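Local atomic coordinates of RagA protein (Porphyromonas gingivalis, PDB entry 6SLN), a protein that probably takes up substrates across the outer membrane as a TonB-dependent receptor, a transmembrane beta barrel with a plug domain inside it. Residues Val115-Asp120 against Ala140-Glu145; Ala121-Val126 against Asp862-Val867; Glu181-Leu186 against Gly202-Gln207; Tyr195-Ala200 against Asn641-Asn646. One frame throughout, in Å; residues are numbered along the deposited sequence.

In the fold
Interactions 1 and 3 lie within the plug, whereas interactions 2 and 4 join plug loops to the surrounding barrel. Residues 115-126 pass without a break from interaction 1 into interaction 2, whose centre is about 12 Å away. Interaction 3 is the central strand pair, and both contacts reach it: Met119 CE meets Met183 CE at 3.6 Å and Leu122 CD2 lies 3.5 Å from Met183 SD. On the other face of that pair, Tyr195 of interaction 4 packs on Leu186, Val203 and Phe205. The two plug-barrel contacts are far apart, with about 26 Å between centres. None of the residues lining the bound phospholipid belongs to the four contacts.

Interaction 1: Val115-Asp120 against Ala140-Glu145; sequences VANIMD and AVASVE
Asn117 and Met119 face Ala142 together, and its methyl group fits against both side chains. The Asn117 carboxamide lies beside this methyl, with Asn117 CG 4.0 Å from Ala142 CB. CG of Asn117 is anti to the backbone N (chi1 169°), which carries the amide over the extended backbone of residues 140-142. Its root passes the preceding carbonyl, Asn117 CB lying 3.3 Å from Ala140 O.

Met119 continues the contact on apolar terms. Its CB rests on the same methyl, 3.8 Å from Ala142 CB, and one atom further Met119 CG meets Val144 CG2 at 4.0 Å. The two side chains cross at about a right angle, and CG2 is the branch of the valine that touches. Bends at chi2 and chi3 lead the end of the Met119 chain away from residues 140-145, so CB and CG make the closest contacts. Met119 and Asp120 lie in a short 3-10 segment, and the backbone bond from Asp120 N to Asn117 O (3.3 Å) closes a turn from which Asn117 and Met119 both face Ala142.

Asp120 takes little part and forms a salt bridge with Arg959 of the barrel. Strand 143-146 pairs with strand 129-132, which packs against Ala142 and Val144; Tyr160 of strand 159-162 touches both Met119 and Val144, and helix 169-173 reaches Met119 through Leu169.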
loop_
_atom_site.group_PDB
_atom_site.type_symbol
_atom_site.label_atom_id
_atom_site.label_comp_id
_atom_site.label_asym_id
_atom_site.label_seq_id
_atom_site.Cartn_x
_atom_site.Cartn_y
_atom_site.Cartn_z
ATOM N N VAL A 115 -24.248 22.597 1.140
ATOM C CA VAL A 115 -23.203 21.875 1.856
ATOM C C VAL A 115 -23.458 20.375 1.753
ATOM O O VAL A 115 -24.597 19.926 1.581
ATOM C CB VAL A 115 -23.088 22.299 3.333
ATOM C CG1 VAL A 115 -22.291 23.598 3.457
ATOM C CG2 VAL A 115 -24.462 22.418 3.962
ATOM N N ALA A 116 -22.375 19.596 1.848
ATOM C CA ALA A 116 -22.489 18.144 1.832
ATOM C C ALA A 116 -23.029 17.596 3.138
ATOM O O ALA A 116 -23.516 16.462 3.167
ATOM C CB ALA A 116 -21.134 17.503 1.558
ATOM N N ASN A 117 -22.944 18.375 4.213
ATOM C CA ASN A 117 -23.280 17.928 5.563
ATOM C C ASN A 117 -24.788 18.064 5.742
ATOM O O ASN A 117 -25.294 19.107 6.150
ATOM C CB ASN A 117 -22.474 18.735 6.576
ATOM C CG ASN A 117 -22.937 18.530 7.993
ATOM O OD1 ASN A 117 -22.901 19.455 8.793
ATOM N ND2 ASN A 117 -23.367 17.318 8.317
ATOM N N ILE A 118 -25.511 16.981 5.433
ATOM C CA ILE A 118 -26.975 16.991 5.369
ATOM C C ILE A 118 -27.609 17.233 6.735
ATOM O O ILE A 118 -28.662 17.877 6.824
ATOM C CB ILE A 118 -27.481 15.672 4.753
ATOM C CG1 ILE A 118 -29.011 15.595 4.783
ATOM C CG2 ILE A 118 -26.899 14.501 5.495
ATOM C CD1 ILE A 118 -29.699 16.486 3.753
ATOM N N MET A 119 -27.003 16.729 7.816
ATOM C CA MET A 119 -27.622 16.875 9.134
ATOM C C MET A 119 -27.749 18.342 9.525
ATOM O O MET A 119 -28.678 18.719 10.262
ATOM C CB MET A 119 -26.822 16.099 10.186
ATOM C CG MET A 119 -27.103 14.579 10.186
ATOM S SD MET A 119 -28.868 14.230 10.364
ATOM C CE MET A 119 -29.337 13.710 8.728
ATOM N N ASP A 120 -26.839 19.181 9.013
ATOM C CA ASP A 120 -26.909 20.613 9.248
ATOM C C ASP A 120 -28.269 21.182 8.862
ATOM O O ASP A 120 -28.752 22.129 9.499
ATOM C CB ASP A 120 -25.792 21.312 8.473
ATOM C CG ASP A 120 -25.742 22.792 8.747
ATOM O OD1 ASP A 120 -25.148 23.185 9.780
ATOM O OD2 ASP A 120 -26.306 23.555 7.933
ATOM N N ALA A 140 -16.782 18.552 7.023
ATOM C CA ALA A 140 -17.169 18.414 8.416
ATOM C C ALA A 140 -18.545 17.764 8.518
ATOM O O ALA A 140 -19.462 18.076 7.745
ATOM C CB ALA A 140 -17.171 19.767 9.122
ATOM N N VAL A 141 -18.675 16.858 9.486
ATOM C CA VAL A 141 -19.915 16.142 9.766
ATOM C C VAL A 141 -20.546 16.712 11.037
ATOM O O VAL A 141 -19.849 16.934 12.034
ATOM C CB VAL A 141 -19.641 14.640 9.914
ATOM C CG1 VAL A 141 -20.882 13.895 9.712
ATOM C CG2 VAL A 141 -18.611 14.216 8.909
ATOM N N ALA A 142 -21.855 16.958 11.001
ATOM C CA ALA A 142 -22.555 17.488 12.168
ATOM C C ALA A 142 -22.643 16.453 13.280
ATOM O O ALA A 142 -22.700 15.246 13.033
ATOM C CB ALA A 142 -23.973 17.929 11.811
ATOM N N SER A 143 -22.672 16.941 14.516
ATOM C CA SER A 143 -22.989 16.092 15.655
ATOM C C SER A 143 -24.489 16.158 15.928
ATOM O O SER A 143 -25.115 17.211 15.775
ATOM C CB SER A 143 -22.187 16.513 16.886
ATOM O OG SER A 143 -22.566 17.795 17.353
ATOM N N VAL A 144 -25.073 15.022 16.292
ATOM C CA VAL A 144 -26.490 14.948 16.630
ATOM C C VAL A 144 -26.652 14.264 17.980
ATOM O O VAL A 144 -26.017 13.237 18.245
ATOM C CB VAL A 144 -27.306 14.200 15.559
ATOM C CG1 VAL A 144 -28.762 14.231 15.939
ATOM C CG2 VAL A 144 -27.090 14.816 14.168
ATOM N N GLU A 145 -27.506 14.837 18.831
ATOM C CA GLU A 145 -27.900 14.245 20.111
ATOM C C GLU A 145 -29.410 14.393 20.269
ATOM O O GLU A 145 -29.930 15.515 20.232
ATOM C CB GLU A 145 -27.179 14.907 21.297
ATOM C CG GLU A 145 -25.654 14.732 21.342
ATOM C CD GLU A 145 -25.010 15.462 22.514
ATOM O OE1 GLU A 145 -25.669 16.354 23.081
ATOM O OE2 GLU A 145 -23.849 15.161 22.871
#

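Interaction 2: Ala121-Val126 against Asp862-Val867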
loop_
_atom_site.group_PDB
_atom_site.type_symbol
_atom_site.label_atom_id
_atom_site.label_comp_id
_atom_site.label_asym_id
_atom_site.label_seq_id
_atom_site.Cartn_x
_atom_site.Cartn_y
_atom_site.Cartn_z
ATOM N N ALA A 121 -28.912 20.602 7.845
ATOM C CA ALA A 121 -30.211 21.084 7.384
ATOM C C ALA A 121 -31.349 20.752 8.343
ATOM O O ALA A 121 -32.473 21.209 8.114
ATOM C CB ALA A 121 -30.521 20.505 5.999
ATOM N N LEU A 122 -31.096 19.960 9.390
ATOM C CA LEU A 122 -32.113 19.634 10.377
ATOM C C LEU A 122 -31.914 20.375 11.685
ATOM O O LEU A 122 -32.740 20.242 12.586
ATOM C CB LEU A 122 -32.179 18.113 10.591
ATOM C CG LEU A 122 -32.884 17.557 9.350
ATOM C CD1 LEU A 122 -31.920 16.856 8.403
ATOM C CD2 LEU A 122 -34.127 16.695 9.669
ATOM N N GLN A 123 -30.849 21.159 11.803
ATOM C CA GLN A 123 -30.719 22.064 12.933
ATOM C C GLN A 123 -31.932 22.968 13.017
ATOM O O GLN A 123 -32.244 23.689 12.065
ATOM C CB GLN A 123 -29.457 22.895 12.801
ATOM C CG GLN A 123 -28.999 23.442 14.108
ATOM C CD GLN A 123 -27.905 24.458 13.951
ATOM O OE1 GLN A 123 -27.994 25.348 13.107
ATOM N NE2 GLN A 123 -26.854 24.331 14.756
ATOM N N GLY A 124 -32.635 22.899 14.144
ATOM C CA GLY A 124 -33.829 23.684 14.359
ATOM C C GLY A 124 -35.112 23.108 13.808
ATOM O O GLY A 124 -36.154 23.761 13.927
ATOM N N GLN A 125 -35.090 21.901 13.233
ATOM C CA GLN A 125 -36.250 21.371 12.524
ATOM C C GLN A 125 -37.022 20.309 13.302
ATOM O O GLN A 125 -38.212 20.097 13.029
ATOM C CB GLN A 125 -35.813 20.785 11.172
ATOM C CG GLN A 125 -35.217 21.806 10.208
ATOM C CD GLN A 125 -36.178 22.930 9.896
ATOM O OE1 GLN A 125 -37.313 22.695 9.485
ATOM N NE2 GLN A 125 -35.728 24.165 10.092
ATOM N N VAL A 126 -36.394 19.635 14.259
ATOM C CA VAL A 126 -37.058 18.567 14.992
ATOM C C VAL A 126 -36.881 18.781 16.491
ATOM O O VAL A 126 -35.751 18.870 16.983
ATOM C CB VAL A 126 -36.526 17.187 14.578
ATOM C CG1 VAL A 126 -37.213 16.098 15.383
ATOM C CG2 VAL A 126 -36.742 16.963 13.095
ATOM N N ASP A 862 -35.881 29.523 7.458
ATOM C CA ASP A 862 -35.696 28.477 8.452
ATOM C C ASP A 862 -34.730 29.015 9.502
ATOM O O ASP A 862 -33.563 29.292 9.199
ATOM C CB ASP A 862 -35.189 27.191 7.798
ATOM C CG ASP A 862 -36.280 26.457 7.035
ATOM O OD1 ASP A 862 -36.570 26.848 5.888
ATOM O OD2 ASP A 862 -36.851 25.491 7.578
ATOM N N PHE A 863 -35.228 29.197 10.721
ATOM C CA PHE A 863 -34.416 29.595 11.858
ATOM C C PHE A 863 -34.195 28.424 12.804
ATOM O O PHE A 863 -34.979 27.473 12.859
ATOM C CB PHE A 863 -35.065 30.710 12.665
ATOM C CG PHE A 863 -35.228 31.984 11.938
ATOM C CD1 PHE A 863 -36.263 32.151 11.043
ATOM C CD2 PHE A 863 -34.391 33.044 12.206
ATOM C CE1 PHE A 863 -36.438 33.340 10.407
ATOM C CE2 PHE A 863 -34.554 34.232 11.570
ATOM C CZ PHE A 863 -35.579 34.384 10.664
ATOM N N ALA A 864 -33.141 28.560 13.601
ATOM C CA ALA A 864 -32.728 27.570 14.579
ATOM C C ALA A 864 -31.942 28.287 15.668
ATOM O O ALA A 864 -31.274 29.294 15.408
ATOM C CB ALA A 864 -31.876 26.474 13.926
ATOM N N TYR A 865 -32.017 27.768 16.890
ATOM C CA TYR A 865 -31.261 28.395 17.963
ATOM C C TYR A 865 -30.738 27.363 18.959
ATOM O O TYR A 865 -31.249 26.241 19.080
ATOM C CB TYR A 865 -32.089 29.462 18.686
ATOM C CG TYR A 865 -33.438 28.997 19.162
ATOM C CD1 TYR A 865 -34.546 29.060 18.331
ATOM C CD2 TYR A 865 -33.612 28.526 20.453
ATOM C CE1 TYR A 865 -35.788 28.648 18.767
ATOM C CE2 TYR A 865 -34.853 28.111 20.902
ATOM C CZ TYR A 865 -35.933 28.177 20.057
ATOM O OH TYR A 865 -37.155 27.752 20.500
ATOM N N ILE A 866 -29.686 27.774 19.659
ATOM C CA ILE A 866 -29.018 26.991 20.685
ATOM C C ILE A 866 -28.794 27.945 21.852
ATOM O O ILE A 866 -27.933 28.824 21.780
ATOM C CB ILE A 866 -27.694 26.396 20.184
ATOM C CG1 ILE A 866 -27.951 25.424 19.037
ATOM C CG2 ILE A 866 -26.934 25.710 21.300
ATOM C CD1 ILE A 866 -28.567 24.116 19.471
ATOM N N VAL A 867 -29.579 27.786 22.914
ATOM C CA VAL A 867 -29.567 28.676 24.071
ATOM C C VAL A 867 -28.988 27.934 25.268
ATOM O O VAL A 867 -29.286 26.756 25.484
ATOM C CB VAL A 867 -30.984 29.191 24.391
ATOM C CG1 VAL A 867 -30.958 30.118 25.595
ATOM C CG2 VAL A 867 -31.577 29.888 23.174
#
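Gln125 has CG anti to the carbonyl carbon (chi1 -63°) and bends at chi2 (-59°), which brings its carboxamide to Asp862 on the barrel strand. The two side chains meet at about a right angle, with amide and carboxylate planes 55° apart. Gln125 NE2 comes to 3.1 Å from Asp862 OD2; that oxygen is hydrogen-bonded to the hydroxyl of Ser849.

Gln123 behaves differently: it is extended beyond CG and runs past the methyl of Ala864, with Gln123 OE1 4.1 Å from Ala864 CB. Its amide is held at both ends by other residues, OE1 by Lys930 and NE2 by the carbonyl of Val131.

Between the two glutamines the backbone itself makes the contact. Gly124 CA and Gln123 O each lie 3.4 Å from Ala864 CB, and with no side chain on Gly124 the loop settles close upon the strand, the CA atoms of Gly124 and Ala864 being 4.0 Å apart. The bond from Gln125 N to Leu122 O (2.9 Å) closes residues 122-125 into a type II beta turn with glycine at its third position. Through this turn the plug abuts the inward side of barrel strand 857-873, in the plug-within-barrel arrangement of TonB-dependent receptors.

Interaction 3: Glu181-Leu186 against Gly202-Gln207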
loop_
_atom_site.group_PDB
_atom_site.type_symbol
_atom_site.label_atom_id
_atom_site.label_comp_id
_atom_site.label_asym_id
_atom_site.label_seq_id
_atom_site.Cartn_x
_atom_site.Cartn_y
_atom_site.Cartn_z
ATOM N N GLU A 181 -36.919 11.262 0.217
ATOM C CA GLU A 181 -38.331 11.623 0.285
ATOM C C GLU A 181 -38.660 12.264 1.619
ATOM O O GLU A 181 -39.289 13.326 1.679
ATOM C CB GLU A 181 -39.203 10.386 0.078
ATOM C CG GLU A 181 -40.683 10.678 -0.006
ATOM C CD GLU A 181 -40.991 11.745 -1.034
ATOM O OE1 GLU A 181 -41.019 12.937 -0.659
ATOM O OE2 GLU A 181 -41.196 11.393 -2.218
ATOM N N SER A 182 -38.249 11.621 2.701
ATOM C CA SER A 182 -38.550 12.109 4.028
ATOM C C SER A 182 -37.427 11.681 4.951
ATOM O O SER A 182 -36.532 10.916 4.574
ATOM C CB SER A 182 -39.902 11.587 4.523
ATOM O OG SER A 182 -40.123 10.255 4.089
ATOM N N MET A 183 -37.470 12.217 6.162
ATOM C CA MET A 183 -36.577 11.803 7.231
ATOM C C MET A 183 -37.392 11.779 8.509
ATOM O O MET A 183 -38.015 12.783 8.877
ATOM C CB MET A 183 -35.373 12.735 7.353
ATOM C CG MET A 183 -34.539 12.459 8.572
ATOM S SD MET A 183 -33.087 13.514 8.620
ATOM C CE MET A 183 -32.399 13.259 6.985
ATOM N N SER A 184 -37.442 10.614 9.140
ATOM C CA SER A 184 -38.156 10.423 10.393
ATOM C C SER A 184 -37.152 10.342 11.534
ATOM O O SER A 184 -36.149 9.626 11.439
ATOM C CB SER A 184 -39.016 9.159 10.355
ATOM O OG SER A 184 -39.909 9.168 9.257
ATOM N N VAL A 185 -37.399 11.095 12.597
ATOM C CA VAL A 185 -36.553 11.037 13.779
ATOM C C VAL A 185 -37.352 10.345 14.870
ATOM O O VAL A 185 -38.441 10.803 15.236
ATOM C CB VAL A 185 -36.066 12.429 14.209
ATOM C CG1 VAL A 185 -35.142 12.323 15.426
ATOM C CG2 VAL A 185 -35.327 13.081 13.052
ATOM N N LEU A 186 -36.823 9.223 15.357
ATOM C CA LEU A 186 -37.471 8.421 16.387
ATOM C C LEU A 186 -36.803 8.687 17.733
ATOM O O LEU A 186 -35.600 8.444 17.898
ATOM C CB LEU A 186 -37.403 6.938 16.037
ATOM C CG LEU A 186 -37.633 6.549 14.587
ATOM C CD1 LEU A 186 -37.570 5.067 14.497
ATOM C CD2 LEU A 186 -38.973 7.043 14.100
ATOM N N GLY A 202 -31.517 7.343 19.704
ATOM C CA GLY A 202 -32.487 7.715 18.704
ATOM C C GLY A 202 -32.145 7.100 17.365
ATOM O O GLY A 202 -31.070 6.533 17.148
ATOM N N VAL A 203 -33.086 7.207 16.446
ATOM C CA VAL A 203 -32.891 6.628 15.127
ATOM C C VAL A 203 -33.291 7.661 14.086
ATOM O O VAL A 203 -34.382 8.233 14.161
ATOM C CB VAL A 203 -33.689 5.320 14.959
ATOM C CG1 VAL A 203 -33.727 4.923 13.498
ATOM C CG2 VAL A 203 -33.063 4.210 15.797
ATOM N N VAL A 204 -32.399 7.922 13.142
ATOM C CA VAL A 204 -32.657 8.832 12.034
ATOM C C VAL A 204 -32.884 7.961 10.812
ATOM O O VAL A 204 -31.947 7.343 10.295
ATOM C CB VAL A 204 -31.499 9.818 11.807
ATOM C CG1 VAL A 204 -31.918 10.935 10.865
ATOM C CG2 VAL A 204 -31.003 10.386 13.132
ATOM N N PHE A 205 -34.127 7.888 10.364
ATOM C CA PHE A 205 -34.487 7.082 9.209
ATOM C C PHE A 205 -34.645 7.983 7.989
ATOM O O PHE A 205 -35.520 8.857 7.966
ATOM C CB PHE A 205 -35.774 6.310 9.477
ATOM C CG PHE A 205 -35.996 5.172 8.539
ATOM C CD1 PHE A 205 -36.598 5.379 7.309
ATOM C CD2 PHE A 205 -35.597 3.893 8.880
ATOM C CE1 PHE A 205 -36.805 4.329 6.442
ATOM C CE2 PHE A 205 -35.807 2.841 8.018
ATOM C CZ PHE A 205 -36.411 3.059 6.798
ATOM N N ILE A 206 -33.801 7.771 6.987
ATOM C CA ILE A 206 -33.884 8.483 5.716
ATOM C C ILE A 206 -34.529 7.553 4.696
ATOM O O ILE A 206 -34.039 6.445 4.462
ATOM C CB ILE A 206 -32.499 8.944 5.233
ATOM C CG1 ILE A 206 -31.849 9.869 6.268
ATOM C CG2 ILE A 206 -32.610 9.628 3.877
ATOM C CD1 ILE A 206 -30.421 10.256 5.938
ATOM N N GLN A 207 -35.628 7.984 4.084
ATOM C CA GLN A 207 -36.277 7.184 3.055
ATOM C C GLN A 207 -36.168 7.890 1.714
ATOM O O GLN A 207 -36.687 9.000 1.547
ATOM C CB GLN A 207 -37.739 6.907 3.385
ATOM C CG GLN A 207 -38.310 5.867 2.460
ATOM C CD GLN A 207 -39.764 5.602 2.719
ATOM O OE1 GLN A 207 -40.359 6.187 3.628
ATOM N NE2 GLN A 207 -40.356 4.716 1.920
#
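Strands 181-186 and 203-207 form an antiparallel ladder in the middle of the mixed sheet of the plug domain, with a classic beta bulge at one end. At the bulge Glu181 and Ser182 both face Gln207, whose carbonyl oxygen accepts from two backbone donors: Glu181 N at 2.6 Å and Ser182 N at 3.3 Å. Beyond it the register is regular. Ser182-Gln207, Ser184-Phe205 and Leu186-Val203 are hydrogen-bonded pairs, while Met183-Ile206 and Val185-Val204 are non-hydrogen-bonded ones. The bond from Leu186 N to Val203 O is almost straight (2.9 Å, 173°).

Side chains divide between the two faces. On one, Met183 runs out extended to its sulfur, CG anti to the backbone N (chi1 171°), and lies side by side with Ile206. The sulfur meets the neighbouring valine, Met183 SD to Val204 CG1 being 3.6 Å, and after a bend at chi3 Met183 CE touches Ile206 CG1 at 3.5 Å. On the other face Leu186 lies alongside Val203 and points the same way, with Leu186 CD1 3.9 Å from Val203 CB. The Phe205 ring, though on this face too, leads away from strand 181-186.

Strand 102-106 pairs with the outer edge of 181-186, antiparallel to it, and strand 159-162 runs parallel to 203-208 beyond its far edge. Met129 of strand 129-132 covers Val185 and Val204.

Interaction 4: Tyr195-Ala200 against Asn641-Asn646; sequences YGARAA and NSEIGN
Arg198 of the plug reaches Asn641 and Glu643 at the end of barrel strand 627-641, a plug-to-barrel contact of the TonB-dependent receptor fold. Its chain starts at CB, which lies 3.6 Å from Asn641 OD1. CG stands between the backbone N and the carbonyl carbon (chi1 47°), and from there to NE the chain is extended and crosses Glu643 obliquely, Arg198 CG passing 3.8 Å from Glu643 CG. CD packs against CG of the same glutamate. NE makes a weak bond to the carbonyl of Ala157, and NH2 donates to that of Pro158, so plug carbonyls help to hold the rotation of the guanidinium. At the tip NH1 forms a salt bridge with Glu643 OE2 (2.9 Å). The oxygen sits at the edge of the guanidinium, in its plane, while the carboxylate is turned at 89° to it.

Next to this pair, Ala200 CB rests 4.0 Å from Asn641 CB. Asn641 ND2 is engaged elsewhere, with Glu678 and the carbonyl of Ser155. Its OD1 closes an Asx turn by accepting from Glu643 N (3.2 Å), which lies above the carbonyl plane, and this turn helps set the glutamate facing the arginine.

Ser642 ties the bend to the plug backbone. Its hydroxyl, also bonded to that of Tyr569, donates to the carbonyl of Ala197, with Ser642 OG 2.9 Å from Ala197 O and in the carbonyl plane.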
loop_
_atom_site.group_PDB
_atom_site.type_symbol
_atom_site.label_atom_id
_atom_site.label_comp_id
_atom_site.label_asym_id
_atom_site.label_seq_id
_atom_site.Cartn_x
_atom_site.Cartn_y
_atom_site.Cartn_z
ATOM N N TYR A 195 -34.625 -1.497 16.134
ATOM C CA TYR A 195 -33.223 -1.184 15.866
ATOM C C TYR A 195 -32.388 -1.502 17.106
ATOM O O TYR A 195 -32.916 -1.618 18.219
ATOM C CB TYR A 195 -33.074 0.290 15.435
ATOM C CG TYR A 195 -34.143 0.652 14.431
ATOM C CD1 TYR A 195 -34.026 0.271 13.108
ATOM C CD2 TYR A 195 -35.306 1.296 14.820
ATOM C CE1 TYR A 195 -35.013 0.563 12.180
ATOM C CE2 TYR A 195 -36.309 1.580 13.906
ATOM C CZ TYR A 195 -36.155 1.211 12.583
ATOM O OH TYR A 195 -37.141 1.490 11.659
ATOM N N GLY A 196 -31.079 -1.679 16.923
ATOM C CA GLY A 196 -30.326 -2.086 18.092
ATOM C C GLY A 196 -28.813 -2.000 18.158
ATOM O O GLY A 196 -28.200 -2.747 18.925
ATOM N N ALA A 197 -28.169 -1.127 17.403
ATOM C CA ALA A 197 -26.770 -0.959 17.776
ATOM C C ALA A 197 -26.664 0.076 18.879
ATOM O O ALA A 197 -25.850 -0.061 19.807
ATOM C CB ALA A 197 -25.916 -0.561 16.565
ATOM N N ARG A 198 -27.542 1.075 18.794
ATOM C CA ARG A 198 -27.573 2.200 19.708
ATOM C C ARG A 198 -28.882 2.965 19.538
ATOM O O ARG A 198 -28.879 4.193 19.423
ATOM C CB ARG A 198 -26.351 3.093 19.484
ATOM C CG ARG A 198 -26.056 3.435 18.039
ATOM C CD ARG A 198 -25.252 4.711 17.976
ATOM N NE ARG A 198 -25.302 5.380 16.679
ATOM C CZ ARG A 198 -24.554 5.044 15.632
ATOM N NH1 ARG A 198 -23.710 4.023 15.725
ATOM N NH2 ARG A 198 -24.656 5.717 14.487
ATOM N N ALA A 199 -30.010 2.247 19.526
ATOM C CA ALA A 199 -31.319 2.894 19.615
ATOM C C ALA A 199 -31.399 3.853 20.783
ATOM O O ALA A 199 -32.198 4.794 20.753
ATOM C CB ALA A 199 -32.436 1.860 19.770
ATOM N N ALA A 200 -30.599 3.624 21.819
ATOM C CA ALA A 200 -30.564 4.508 22.969
ATOM C C ALA A 200 -30.318 5.958 22.581
ATOM O O ALA A 200 -30.655 6.862 23.356
ATOM C CB ALA A 200 -29.486 4.027 23.934
ATOM N N ASN A 641 -26.789 0.636 24.226
ATOM C CA ASN A 641 -25.816 1.482 23.569
ATOM C C ASN A 641 -24.483 0.761 23.633
ATOM O O ASN A 641 -24.087 0.284 24.702
ATOM C CB ASN A 641 -25.720 2.871 24.226
ATOM C CG ASN A 641 -24.759 3.809 23.468
ATOM O OD1 ASN A 641 -24.273 3.475 22.389
ATOM N ND2 ASN A 641 -24.479 4.959 24.038
ATOM N N SER A 642 -23.802 0.670 22.487
ATOM C CA SER A 642 -22.529 -0.041 22.430
ATOM C C SER A 642 -21.554 0.643 21.487
ATOM O O SER A 642 -20.550 0.031 21.088
ATOM C CB SER A 642 -22.714 -1.478 21.981
ATOM O OG SER A 642 -23.603 -1.514 20.885
ATOM N N GLU A 643 -21.830 1.890 21.114
ATOM C CA GLU A 643 -20.943 2.630 20.230
ATOM C C GLU A 643 -19.663 2.947 20.989
ATOM O O GLU A 643 -19.455 4.050 21.493
ATOM C CB GLU A 643 -21.602 3.900 19.717
ATOM C CG GLU A 643 -22.310 3.729 18.409
ATOM C CD GLU A 643 -21.631 2.755 17.485
ATOM O OE1 GLU A 643 -20.401 2.896 17.255
ATOM O OE2 GLU A 643 -22.344 1.847 16.988
ATOM N N ILE A 644 -18.778 1.965 21.055
ATOM C CA ILE A 644 -17.427 2.170 21.542
ATOM C C ILE A 644 -16.462 1.512 20.562
ATOM O O ILE A 644 -16.864 0.993 19.523
ATOM C CB ILE A 644 -17.238 1.607 22.954
ATOM C CG1 ILE A 644 -17.473 0.093 22.908
ATOM C CG2 ILE A 644 -18.195 2.299 23.916
ATOM C CD1 ILE A 644 -17.179 -0.614 24.222
ATOM N N GLY A 645 -15.180 1.535 20.912
ATOM C CA GLY A 645 -14.179 0.844 20.124
ATOM C C GLY A 645 -14.506 -0.628 19.943
ATOM O O GLY A 645 -15.430 -1.182 20.538
ATOM N N ASN A 646 -13.716 -1.274 19.086
ATOM C CA ASN A 646 -13.987 -2.645 18.676
ATOM C C ASN A 646 -13.366 -3.699 19.586
ATOM O O ASN A 646 -13.811 -4.852 19.570
ATOM C CB ASN A 646 -13.487 -2.872 17.243
ATOM C CG ASN A 646 -14.211 -2.014 16.236
ATOM O OD1 ASN A 646 -15.444 -1.940 16.254
ATOM N ND2 ASN A 646 -13.449 -1.371 15.328
#